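Local coordinates for outer membrane protein Omp121 (PDB 5FQ8), which probably imports nutrients across the outer membrane of Bacteroides thetaiotaomicron as a TonB-dependent receptor that also binds metal ions, at residues 179-185 / 253-259; 271-277 / 292-298. One frame throughout, in Å; residues are numbered along the deposited sequence.

Contact 1: residues 179-185 / 253-259; sequences YNGGVQW and FRYSNSL
Tyr179 reaches along the barrel wall to grip Asn257 from strand 179-185 across to strand 253-259, two antiparallel neighbours running at 173°. Its CB lies 3.8 Å from Leu259 CD1; CG and CD1 pass Ser258 O, with Tyr179 CD1 3.5 Å from Leu259 CD1. CE1 passes 3.8 Å from Asn257 OD1, and the hydroxyl at the tip donates to that oxygen (OH to OD1 2.9 Å). The donor lies in the carbonyl plane, and the ring and amide are nearly coplanar. With CG anti to the backbone N (chi1 168°), the ring is laid over Gly181, a position where a side chain would collide with the phenol oxygen. An alanine here is likely to uncover this glycine, leave Asn257 OD1 without its hydroxyl donor and open a gap beside Leu259.

At the other end of the same face, Phe253 turns its edge to the face of Trp185 in a T-shaped stack, with centroids 5.2 Å apart. Phe253 CE1 also packs against Val183 CG1 at 3.6 Å. The backbone ladder is regular: Asn180 with Ser258, Gly182 with Ser256, and Gln184 with Arg254 are hydrogen-bonded pairs.

The side chains of these pairs, glycine apart, face the barrel interior. There the amide of Gln184 stacks on the guanidinium of Arg254, planes 23° apart, with OE1 over one face and no hydrogen bond between them. Each finds its polar partner elsewhere: Gln184 OE1 with Tyr934 OH, Arg254 NH2 with the carbonyl of Arg56. Ser258 OG is bonded to Asp136, which like Arg56 belongs to the plug. The chemistry divides by face: aromatic and aliphatic groups fill most of the outer surface, consistent with a membrane setting, while the inner side offers polar groups to the plug.

Contact 2: residues 271-277 / 292-298; sequences YVSFSQI and KYTFSAR. With KR0 (3-decanoyloxypropyl decanoate), chain Q.
Phe274, which touches Tyr293 across the strands, carries a bound lipid on one face of its ring: KR0 C14, in a decanoyl chain, sits 3.4 Å from Phe274 CZ. The host is an antiparallel beta hairpin of the TonB-dependent receptor barrel, its strands 271-277 and 292-298 joined by backbone bonds at four hydrogen-bonded pairs. Phe274 CZ meets the Tyr293 ring at its edge, 4.0 Å from CD2. On the same side of the Tyr293 ring, Gln276 CG approaches CE2 to 3.5 Å. Gln276 holds CG anti to its backbone nitrogen (chi1 180°) and bends at the next bond, which lays its aliphatic part beside the phenol ring.

Farther along this outer face, Val272 CG1 rests 3.7 Å from Phe295 CZ, crossing its ring aslant, while CG2 packs on the methyl of Ala297. Phe388 of the second subunit covers both Val272 and Phe295, and Leu312 of that subunit meets Ala297. Lipid and protein therefore share the outer surface of one hairpin.

The inner face is largely polar and meets the plug. Lys292 runs fully extended past Ile277, its CD 4.0 Å from Ile277 CD1. Its NZ is hydrogen-bonded to the carbonyls of Ser58, Asn131 and Ile133 and to a water that also bonds Ser275 OG; these oxygens would probably stabilise its positive charge. At the opposite end of the strands, the guanidinium of Arg298 lies beside the Tyr271 ring, planes 29° apart. Its NH2 forms a salt bridge with Asp137, whose other carboxylate oxygen is bonded to Ser273 OG. A further bond fixes the rotation of the guanidinium: Arg298 NE donates within the group's plane to Ser296 OG, itself also bonded to Asn313, at 3.2 Å and nearly straight (167°).

In the fold
Contacts 1 and 2 lie side by side in the barrel wall, their centres about 14 Å apart. Along the chain they come in series, on strands 177-188 and 252-264, then 268-280 and 289-303, each strand antiparallel to the next. The middle two form the seam between the contacts, where Leu259 N with Phe274 O and Asn257 N with Gln276 O are probable hydrogen bonds of 2.9 Å. Strand 177-188 also pairs with 973-983 near the C-terminus, closing the barrel beside contact 1. Calcium-binding residues, among them Asp280 and Asp288, lie at the turn of the hairpin of contact 2. Together the four strands connect that closure to the subunit interface.

Contact 1: residues 179-185 / 253-259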
ATOM      1  N   TYR B 179      19.252  -4.544 -41.982  1.00 31.96           N
ATOM      2  CA  TYR B 179      18.114  -5.131 -41.292  1.00 31.46           C
ATOM      3  C   TYR B 179      18.442  -6.549 -40.855  1.00 34.13           C
ATOM      4  O   TYR B 179      19.065  -7.295 -41.601  1.00 31.48           O
ATOM      5  CB  TYR B 179      16.898  -5.146 -42.181  1.00 31.79           C
ATOM      6  CG  TYR B 179      15.747  -5.977 -41.677  1.00 31.39           C
ATOM      7  CD1 TYR B 179      15.019  -5.589 -40.567  1.00 32.77           C
ATOM      8  CD2 TYR B 179      15.362  -7.129 -42.335  1.00 31.58           C
ATOM      9  CE1 TYR B 179      13.957  -6.332 -40.119  1.00 30.55           C
ATOM     10  CE2 TYR B 179      14.298  -7.874 -41.902  1.00 31.27           C
ATOM     11  CZ  TYR B 179      13.598  -7.474 -40.791  1.00 30.75           C
ATOM     12  OH  TYR B 179      12.534  -8.225 -40.350  1.00 30.47           O
ATOM     13  N   ASN B 180      18.041  -6.909 -39.637  1.00 47.81           N
ATOM     14  CA  ASN B 180      18.086  -8.287 -39.168  1.00 30.19           C
ATOM     15  C   ASN B 180      16.695  -8.668 -38.697  1.00 29.85           C
ATOM     16  O   ASN B 180      16.126  -7.992 -37.837  1.00 31.72           O
ATOM     17  CB  ASN B 180      19.093  -8.469 -38.036  1.00 29.78           C
ATOM     18  CG  ASN B 180      20.514  -8.333 -38.496  1.00 30.15           C
ATOM     19  OD1 ASN B 180      21.125  -9.295 -38.938  1.00 30.36           O
ATOM     20  ND2 ASN B 180      21.058  -7.134 -38.390  1.00 36.09           N
ATOM     21  N   GLY B 181      16.148  -9.732 -39.258  1.00 29.99           N
ATOM     22  CA  GLY B 181      14.830 -10.186 -38.885  1.00 29.74           C
ATOM     23  C   GLY B 181      14.890 -11.630 -38.452  1.00 29.49           C
ATOM     24  O   GLY B 181      15.407 -12.472 -39.174  1.00 29.81           O
ATOM     25  N   GLY B 182      14.381 -11.939 -37.263  1.00 28.95           N
ATOM     26  CA  GLY B 182      14.584 -13.241 -36.676  1.00 28.69           C
ATOM     27  C   GLY B 182      13.290 -13.848 -36.182  1.00 28.49           C
ATOM     28  O   GLY B 182      12.301 -13.169 -35.946  1.00 36.00           O
ATOM     29  N   VAL B 183      13.339 -15.158 -36.015  1.00 28.38           N
ATOM     30  CA  VAL B 183      12.220 -15.964 -35.556  1.00 28.19           C
ATOM     31  C   VAL B 183      12.815 -17.177 -34.870  1.00 27.97           C
ATOM     32  O   VAL B 183      13.740 -17.788 -35.397  1.00 28.22           O
ATOM     33  CB  VAL B 183      11.311 -16.374 -36.727  1.00 28.68           C
ATOM     34  CG1 VAL B 183      10.543 -17.592 -36.376  1.00 28.59           C
ATOM     35  CG2 VAL B 183      10.372 -15.262 -37.079  1.00 28.82           C
ATOM     36  N   GLN B 184      12.333 -17.517 -33.683  1.00 36.11           N
ATOM     37  CA  GLN B 184      12.937 -18.666 -33.023  1.00 35.31           C
ATOM     38  C   GLN B 184      11.970 -19.295 -32.043  1.00 27.02           C
ATOM     39  O   GLN B 184      11.135 -18.619 -31.453  1.00 26.77           O
ATOM     40  CB  GLN B 184      14.243 -18.309 -32.307  1.00 38.99           C
ATOM     41  CG  GLN B 184      14.063 -17.753 -30.954  1.00 26.61           C
ATOM     42  CD  GLN B 184      15.305 -17.862 -30.116  1.00 26.40           C
ATOM     43  OE1 GLN B 184      16.403 -17.605 -30.580  1.00 26.61           O
ATOM     44  NE2 GLN B 184      15.133 -18.235 -28.858  1.00 26.01           N
ATOM     45  N   TRP B 185      12.088 -20.605 -31.898  1.00 27.07           N
ATOM     46  CA  TRP B 185      11.248 -21.392 -31.021  1.00 26.83           C
ATOM     47  C   TRP B 185      12.051 -21.889 -29.831  1.00 37.47           C
ATOM     48  O   TRP B 185      13.257 -22.113 -29.927  1.00 26.57           O
ATOM     49  CB  TRP B 185      10.666 -22.582 -31.764  1.00 27.21           C
ATOM     50  CG  TRP B 185       9.747 -22.220 -32.807  1.00 27.56           C
ATOM     51  CD1 TRP B 185       8.405 -22.225 -32.738  1.00 30.01           C
ATOM     52  CD2 TRP B 185      10.081 -21.773 -34.104  1.00 27.99           C
ATOM     53  NE1 TRP B 185       7.865 -21.809 -33.918  1.00 28.00           N
ATOM     54  CE2 TRP B 185       8.886 -21.528 -34.778  1.00 28.26           C
ATOM     55  CE3 TRP B 185      11.281 -21.558 -34.768  1.00 30.11           C
ATOM     56  CZ2 TRP B 185       8.852 -21.086 -36.080  1.00 28.74           C
ATOM     57  CZ3 TRP B 185      11.243 -21.122 -36.060  1.00 28.68           C
ATOM     58  CH2 TRP B 185      10.039 -20.891 -36.702  1.00 28.94           C
ATOM     59  N   PHE B 253       7.645 -19.079 -28.699  1.00 30.45           N
ATOM     60  CA  PHE B 253       7.882 -18.386 -29.954  1.00 27.03           C
ATOM     61  C   PHE B 253       8.438 -17.010 -29.657  1.00 26.15           C
ATOM     62  O   PHE B 253       8.058 -16.386 -28.664  1.00 25.83           O
ATOM     63  CB  PHE B 253       6.629 -18.283 -30.779  1.00 26.68           C
ATOM     64  CG  PHE B 253       6.846 -17.657 -32.122  1.00 30.32           C
ATOM     65  CD1 PHE B 253       7.326 -18.409 -33.183  1.00 35.13           C
ATOM     66  CD2 PHE B 253       6.573 -16.319 -32.332  1.00 27.15           C
ATOM     67  CE1 PHE B 253       7.527 -17.837 -34.421  1.00 27.93           C
ATOM     68  CE2 PHE B 253       6.768 -15.747 -33.570  1.00 27.58           C
ATOM     69  CZ  PHE B 253       7.251 -16.507 -34.609  1.00 27.97           C
ATOM     70  N   ARG B 254       9.361 -16.559 -30.501  1.00 26.38           N
ATOM     71  CA  ARG B 254       9.995 -15.259 -30.346  1.00 26.29           C
ATOM     72  C   ARG B 254      10.250 -14.690 -31.732  1.00 30.03           C
ATOM     73  O   ARG B 254      10.777 -15.391 -32.601  1.00 27.06           O
ATOM     74  CB  ARG B 254      11.300 -15.368 -29.546  1.00 26.01           C
ATOM     75  CG  ARG B 254      12.010 -14.049 -29.321  1.00 25.93           C
ATOM     76  CD  ARG B 254      13.469 -14.206 -28.896  1.00 25.83           C
ATOM     77  NE  ARG B 254      14.400 -14.248 -30.023  1.00 26.23           N
ATOM     78  CZ  ARG B 254      15.716 -14.114 -29.901  1.00 26.26           C
ATOM     79  NH1 ARG B 254      16.249 -13.923 -28.714  1.00 30.23           N
ATOM     80  NH2 ARG B 254      16.503 -14.168 -30.959  1.00 26.66           N
ATOM     81  N   TYR B 255       9.861 -13.433 -31.946  1.00 39.94           N
ATOM     82  CA  TYR B 255      10.112 -12.745 -33.207  1.00 38.41           C
ATOM     83  C   TYR B 255      10.868 -11.459 -32.945  1.00 27.21           C
ATOM     84  O   TYR B 255      10.534 -10.722 -32.028  1.00 26.91           O
ATOM     85  CB  TYR B 255       8.827 -12.461 -33.967  1.00 27.62           C
ATOM     86  CG  TYR B 255       7.824 -11.582 -33.279  1.00 27.43           C
ATOM     87  CD1 TYR B 255       7.872 -10.207 -33.413  1.00 30.01           C
ATOM     88  CD2 TYR B 255       6.790 -12.126 -32.540  1.00 27.21           C
ATOM     89  CE1 TYR B 255       6.943  -9.396 -32.809  1.00 27.41           C
ATOM     90  CE2 TYR B 255       5.857 -11.324 -31.936  1.00 27.08           C
ATOM     91  CZ  TYR B 255       5.942  -9.958 -32.075  1.00 27.18           C
ATOM     92  OH  TYR B 255       5.022  -9.142 -31.479  1.00 31.77           O
ATOM     93  N   SER B 256      11.912 -11.217 -33.728  1.00 27.51           N
ATOM     94  CA  SER B 256      12.770 -10.062 -33.537  1.00 27.50           C
ATOM     95  C   SER B 256      12.890  -9.274 -34.825  1.00 28.04           C
ATOM     96  O   SER B 256      12.866  -9.845 -35.912  1.00 28.44           O
ATOM     97  CB  SER B 256      14.158 -10.448 -33.078  1.00 27.35           C
ATOM     98  OG  SER B 256      15.010  -9.321 -33.202  1.00 27.49           O
ATOM     99  N   ASN B 257      13.036  -7.957 -34.690  1.00 28.08           N
ATOM    100  CA  ASN B 257      13.225  -7.050 -35.817  1.00 28.60           C
ATOM    101  C   ASN B 257      14.283  -6.039 -35.412  1.00 28.57           C
ATOM    102  O   ASN B 257      14.133  -5.370 -34.388  1.00 28.23           O
ATOM    103  CB  ASN B 257      11.925  -6.330 -36.194  1.00 28.81           C
ATOM    104  CG  ASN B 257      10.911  -7.238 -36.843  1.00 29.00           C
ATOM    105  OD1 ASN B 257      11.027  -7.573 -37.999  1.00 29.47           O
ATOM    106  ND2 ASN B 257       9.906  -7.626 -36.102  1.00 28.68           N
ATOM    107  N   SER B 258      15.341  -5.920 -36.203  1.00 29.75           N
ATOM    108  CA  SER B 258      16.405  -4.969 -35.917  1.00 28.99           C
ATOM    109  C   SER B 258      16.773  -4.198 -37.173  1.00 44.38           C
ATOM    110  O   SER B 258      16.949  -4.795 -38.234  1.00 33.68           O
ATOM    111  CB  SER B 258      17.626  -5.673 -35.368  1.00 28.79           C
ATOM    112  OG  SER B 258      18.696  -4.764 -35.253  1.00 28.94           O
ATOM    113  N   LEU B 259      16.911  -2.879 -37.041  1.00 29.75           N
ATOM    114  CA  LEU B 259      17.254  -1.989 -38.138  1.00 30.38           C
ATOM    115  C   LEU B 259      18.426  -1.104 -37.735  1.00 30.44           C
ATOM    116  O   LEU B 259      18.633  -0.837 -36.558  1.00 30.01           O
ATOM    117  CB  LEU B 259      16.058  -1.130 -38.512  1.00 30.60           C
ATOM    118  CG  LEU B 259      15.716  -0.834 -39.961  1.00 33.40           C
ATOM    119  CD1 LEU B 259      15.274  -2.091 -40.623  1.00 31.36           C
ATOM    120  CD2 LEU B 259      14.601   0.162 -39.992  1.00 33.93           C
TER

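Contact 2: residues 271-277 / 292-298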
ATOM      1  N   TYR B 271      25.303   7.043 -36.606  1.00 32.68           N
ATOM      2  CA  TYR B 271      24.692   5.725 -36.500  1.00 34.70           C
ATOM      3  C   TYR B 271      23.381   5.848 -35.744  1.00 39.64           C
ATOM      4  O   TYR B 271      23.303   6.569 -34.750  1.00 31.46           O
ATOM      5  CB  TYR B 271      25.632   4.754 -35.784  1.00 31.85           C
ATOM      6  CG  TYR B 271      25.357   3.291 -36.035  1.00 31.57           C
ATOM      7  CD1 TYR B 271      24.356   2.627 -35.363  1.00 32.57           C
ATOM      8  CD2 TYR B 271      26.110   2.574 -36.942  1.00 31.93           C
ATOM      9  CE1 TYR B 271      24.102   1.305 -35.586  1.00 32.22           C
ATOM     10  CE2 TYR B 271      25.863   1.252 -37.175  1.00 31.72           C
ATOM     11  CZ  TYR B 271      24.855   0.617 -36.490  1.00 47.67           C
ATOM     12  OH  TYR B 271      24.599  -0.719 -36.706  1.00 49.65           O
ATOM     13  N   VAL B 272      22.344   5.167 -36.228  1.00 32.64           N
ATOM     14  CA  VAL B 272      21.025   5.173 -35.595  1.00 31.11           C
ATOM     15  C   VAL B 272      20.399   3.803 -35.786  1.00 30.79           C
ATOM     16  O   VAL B 272      20.314   3.314 -36.914  1.00 36.59           O
ATOM     17  CB  VAL B 272      20.104   6.261 -36.174  1.00 31.50           C
ATOM     18  CG1 VAL B 272      18.700   6.079 -35.659  1.00 31.09           C
ATOM     19  CG2 VAL B 272      20.603   7.626 -35.818  1.00 31.77           C
ATOM     20  N   SER B 273      19.942   3.192 -34.696  1.00 30.17           N
ATOM     21  CA  SER B 273      19.490   1.807 -34.709  1.00 29.84           C
ATOM     22  C   SER B 273      18.221   1.637 -33.889  1.00 29.36           C
ATOM     23  O   SER B 273      17.856   2.488 -33.079  1.00 29.20           O
ATOM     24  CB  SER B 273      20.555   0.886 -34.142  1.00 31.94           C
ATOM     25  OG  SER B 273      20.830   1.263 -32.813  1.00 41.20           O
ATOM     26  N   PHE B 274      17.572   0.497 -34.091  1.00 29.17           N
ATOM     27  CA  PHE B 274      16.340   0.138 -33.409  1.00 28.75           C
ATOM     28  C   PHE B 274      16.269  -1.373 -33.323  1.00 28.46           C
ATOM     29  O   PHE B 274      16.585  -2.062 -34.287  1.00 28.74           O
ATOM     30  CB  PHE B 274      15.122   0.670 -34.155  1.00 29.06           C
ATOM     31  CG  PHE B 274      13.825   0.023 -33.756  1.00 31.44           C
ATOM     32  CD1 PHE B 274      13.112   0.496 -32.666  1.00 32.25           C
ATOM     33  CD2 PHE B 274      13.301  -1.035 -34.472  1.00 30.47           C
ATOM     34  CE1 PHE B 274      11.919  -0.068 -32.299  1.00 28.15           C
ATOM     35  CE2 PHE B 274      12.103  -1.604 -34.098  1.00 31.82           C
ATOM     36  CZ  PHE B 274      11.415  -1.121 -33.010  1.00 28.23           C
ATOM     37  N   SER B 275      15.843  -1.889 -32.181  1.00 27.94           N
ATOM     38  CA  SER B 275      15.696  -3.324 -32.020  1.00 27.67           C
ATOM     39  C   SER B 275      14.382  -3.633 -31.338  1.00 27.33           C
ATOM     40  O   SER B 275      13.909  -2.858 -30.511  1.00 27.13           O
ATOM     41  CB  SER B 275      16.841  -3.903 -31.214  1.00 30.32           C
ATOM     42  OG  SER B 275      16.941  -3.223 -29.991  1.00 28.50           O
ATOM     43  N   GLN B 276      13.797  -4.767 -31.700  1.00 31.49           N
ATOM     44  CA  GLN B 276      12.514  -5.187 -31.172  1.00 27.03           C
ATOM     45  C   GLN B 276      12.547  -6.685 -30.960  1.00 32.56           C
ATOM     46  O   GLN B 276      13.022  -7.425 -31.815  1.00 39.90           O
ATOM     47  CB  GLN B 276      11.381  -4.808 -32.117  1.00 27.40           C
ATOM     48  CG  GLN B 276      10.013  -5.211 -31.662  1.00 27.21           C
ATOM     49  CD  GLN B 276       9.661  -6.602 -32.074  1.00 27.22           C
ATOM     50  OE1 GLN B 276      10.386  -7.224 -32.822  1.00 27.42           O
ATOM     51  NE2 GLN B 276       8.551  -7.106 -31.579  1.00 27.04           N
ATOM     52  N   ILE B 277      12.038  -7.121 -29.816  1.00 42.38           N
ATOM     53  CA  ILE B 277      12.041  -8.520 -29.401  1.00 26.14           C
ATOM     54  C   ILE B 277      10.755  -8.788 -28.643  1.00 28.85           C
ATOM     55  O   ILE B 277      10.341  -7.980 -27.813  1.00 35.88           O
ATOM     56  CB  ILE B 277      13.270  -8.839 -28.529  1.00 25.87           C
ATOM     57  CG1 ILE B 277      14.546  -8.632 -29.318  1.00 26.18           C
ATOM     58  CG2 ILE B 277      13.218 -10.244 -28.023  1.00 25.64           C
ATOM     59  CD1 ILE B 277      15.763  -8.970 -28.563  1.00 25.99           C
ATOM     60  N   LYS B 292      11.375  -6.497 -25.639  1.00 25.77           N
ATOM     61  CA  LYS B 292      12.483  -5.565 -25.584  1.00 25.27           C
ATOM     62  C   LYS B 292      12.353  -4.607 -26.755  1.00 25.69           C
ATOM     63  O   LYS B 292      12.012  -5.025 -27.861  1.00 25.97           O
ATOM     64  CB  LYS B 292      13.803  -6.310 -25.607  1.00 25.24           C
ATOM     65  CG  LYS B 292      15.019  -5.448 -25.460  1.00 25.35           C
ATOM     66  CD  LYS B 292      16.271  -6.227 -25.730  1.00 25.42           C
ATOM     67  CE  LYS B 292      17.481  -5.404 -25.425  1.00 25.53           C
ATOM     68  NZ  LYS B 292      18.729  -6.109 -25.734  1.00 25.67           N
ATOM     69  N   TYR B 293      12.549  -3.318 -26.489  1.00 26.38           N
ATOM     70  CA  TYR B 293      12.643  -2.281 -27.515  1.00 28.08           C
ATOM     71  C   TYR B 293      13.820  -1.388 -27.169  1.00 28.34           C
ATOM     72  O   TYR B 293      13.943  -0.947 -26.028  1.00 33.29           O
ATOM     73  CB  TYR B 293      11.388  -1.416 -27.606  1.00 26.37           C
ATOM     74  CG  TYR B 293      10.119  -2.054 -28.119  1.00 26.44           C
ATOM     75  CD1 TYR B 293       9.239  -2.668 -27.255  1.00 35.24           C
ATOM     76  CD2 TYR B 293       9.769  -1.985 -29.455  1.00 26.88           C
ATOM     77  CE1 TYR B 293       8.071  -3.231 -27.701  1.00 43.96           C
ATOM     78  CE2 TYR B 293       8.600  -2.547 -29.910  1.00 35.41           C
ATOM     79  CZ  TYR B 293       7.755  -3.170 -29.026  1.00 51.12           C
ATOM     80  OH  TYR B 293       6.582  -3.742 -29.451  1.00 73.55           O
ATOM     81  N   THR B 294      14.673  -1.109 -28.136  1.00 32.61           N
ATOM     82  CA  THR B 294      15.737  -0.135 -27.950  1.00 35.46           C
ATOM     83  C   THR B 294      15.747   0.846 -29.107  1.00 29.03           C
ATOM     84  O   THR B 294      15.240   0.557 -30.185  1.00 27.62           O
ATOM     85  CB  THR B 294      17.108  -0.793 -27.863  1.00 36.89           C
ATOM     86  OG1 THR B 294      17.455  -1.358 -29.140  1.00 36.30           O
ATOM     87  CG2 THR B 294      17.087  -1.872 -26.820  1.00 49.18           C
ATOM     88  N   PHE B 295      16.325   2.017 -28.857  1.00 27.54           N
ATOM     89  CA  PHE B 295      16.587   3.009 -29.882  1.00 28.09           C
ATOM     90  C   PHE B 295      17.900   3.678 -29.541  1.00 28.23           C
ATOM     91  O   PHE B 295      18.149   3.967 -28.378  1.00 27.96           O
ATOM     92  CB  PHE B 295      15.472   4.044 -29.976  1.00 28.48           C
ATOM     93  CG  PHE B 295      15.666   5.030 -31.087  1.00 36.01           C
ATOM     94  CD1 PHE B 295      15.244   4.729 -32.367  1.00 29.24           C
ATOM     95  CD2 PHE B 295      16.294   6.244 -30.857  1.00 35.98           C
ATOM     96  CE1 PHE B 295      15.432   5.609 -33.386  1.00 29.84           C
ATOM     97  CE2 PHE B 295      16.482   7.128 -31.873  1.00 30.41           C
ATOM     98  CZ  PHE B 295      16.050   6.814 -33.143  1.00 30.09           C
ATOM     99  N   SER B 296      18.748   3.900 -30.539  1.00 28.69           N
ATOM    100  CA  SER B 296      20.051   4.511 -30.315  1.00 28.91           C
ATOM    101  C   SER B 296      20.374   5.501 -31.422  1.00 29.55           C
ATOM    102  O   SER B 296      19.894   5.378 -32.545  1.00 29.86           O
ATOM    103  CB  SER B 296      21.153   3.466 -30.233  1.00 28.79           C
ATOM    104  OG  SER B 296      22.417   4.089 -30.113  1.00 29.08           O
ATOM    105  N   ALA B 297      21.187   6.489 -31.084  1.00 29.79           N
ATOM    106  CA  ALA B 297      21.612   7.501 -32.034  1.00 30.44           C
ATOM    107  C   ALA B 297      22.978   7.968 -31.587  1.00 30.62           C
ATOM    108  O   ALA B 297      23.119   8.456 -30.471  1.00 30.40           O
ATOM    109  CB  ALA B 297      20.630   8.659 -32.094  1.00 30.65           C
ATOM    110  N   ARG B 298      23.978   7.791 -32.430  1.00 31.04           N
ATOM    111  CA  ARG B 298      25.351   8.072 -32.067  1.00 31.25           C
ATOM    112  C   ARG B 298      25.989   8.881 -33.175  1.00 32.00           C
ATOM    113  O   ARG B 298      25.880   8.525 -34.349  1.00 32.31           O
ATOM    114  CB  ARG B 298      26.128   6.783 -31.830  1.00 30.99           C
ATOM    115  CG  ARG B 298      25.734   6.078 -30.585  1.00 30.31           C
ATOM    116  CD  ARG B 298      26.351   4.735 -30.479  1.00 30.08           C
ATOM    117  NE  ARG B 298      25.445   3.701 -30.948  1.00 29.81           N
ATOM    118  CZ  ARG B 298      25.788   2.765 -31.811  1.00 29.98           C
ATOM    119  NH1 ARG B 298      27.012   2.746 -32.297  1.00 30.40           N
ATOM    120  NH2 ARG B 298      24.910   1.854 -32.187  1.00 29.75           N
TER
HETATM  121  C1  KR0 Q1985      -0.686   3.789 -32.338  1.00 38.19           C
HETATM  122  O1  KR0 Q1985       0.252   3.157 -33.201  1.00 54.36           O
HETATM  123  C2  KR0 Q1985       0.171   4.613 -31.396  1.00 37.80           C
HETATM  124  C3  KR0 Q1985       1.115   3.733 -30.595  1.00 37.40           C
HETATM  125  C4  KR0 Q1985       5.984  -0.016 -32.069  1.00 40.52           C
HETATM  126  O4  KR0 Q1985       2.321   3.390 -31.266  1.00 38.39           O
HETATM  127  C5  KR0 Q1985       2.992   2.177 -30.818  1.00 48.46           C
HETATM  128  C6  KR0 Q1985       6.292   0.474 -33.496  1.00 41.88           C
HETATM  129  C7  KR0 Q1985       0.061   2.986 -34.629  1.00 40.35           C
HETATM  130  C8  KR0 Q1985       7.791   0.393 -33.806  1.00 43.00           C
HETATM  131  O8  KR0 Q1985       2.399   1.460 -30.041  1.00 48.61           O
HETATM  132  C9  KR0 Q1985       8.232   0.888 -35.188  1.00 44.52           C
HETATM  133  O9  KR0 Q1985      -0.226   3.958 -35.302  1.00 41.00           O
HETATM  134  C10 KR0 Q1985       4.385   1.812 -31.279  1.00 41.66           C
HETATM  135  C11 KR0 Q1985       4.574   0.313 -31.551  1.00 39.40           C
HETATM  136  C12 KR0 Q1985       0.233   1.624 -35.267  1.00 42.37           C
HETATM  137  C13 KR0 Q1985       1.707   1.301 -35.496  1.00 43.55           C
HETATM  138  C14 KR0 Q1985       9.753   0.776 -35.336  1.00 45.62           C
HETATM  139  C15 KR0 Q1985      10.358   1.654 -36.426  1.00 47.13           C
HETATM  140  C16 KR0 Q1985      11.673   2.251 -35.973  1.00 47.76           C
HETATM  141  C17 KR0 Q1985       2.267   1.968 -36.747  1.00 43.02           C
HETATM  142  C18 KR0 Q1985       3.715   2.395 -36.534  1.00 74.11           C
HETATM  143  C19 KR0 Q1985       4.714   1.498 -37.263  1.00 68.86           C
HETATM  144  C20 KR0 Q1985       5.236   2.146 -38.549  1.00 46.17           C
HETATM  145  C21 KR0 Q1985       6.517   1.494 -39.070  1.00 47.27           C
HETATM  146  C22 KR0 Q1985       7.006   2.161 -40.355  1.00 52.13           C
HETATM  147  C23 KR0 Q1985       8.327   1.621 -40.877  1.00 50.21           C
HETATM  148  O   HOH W   1      18.033  -5.391 -28.658  1.00  9.47           O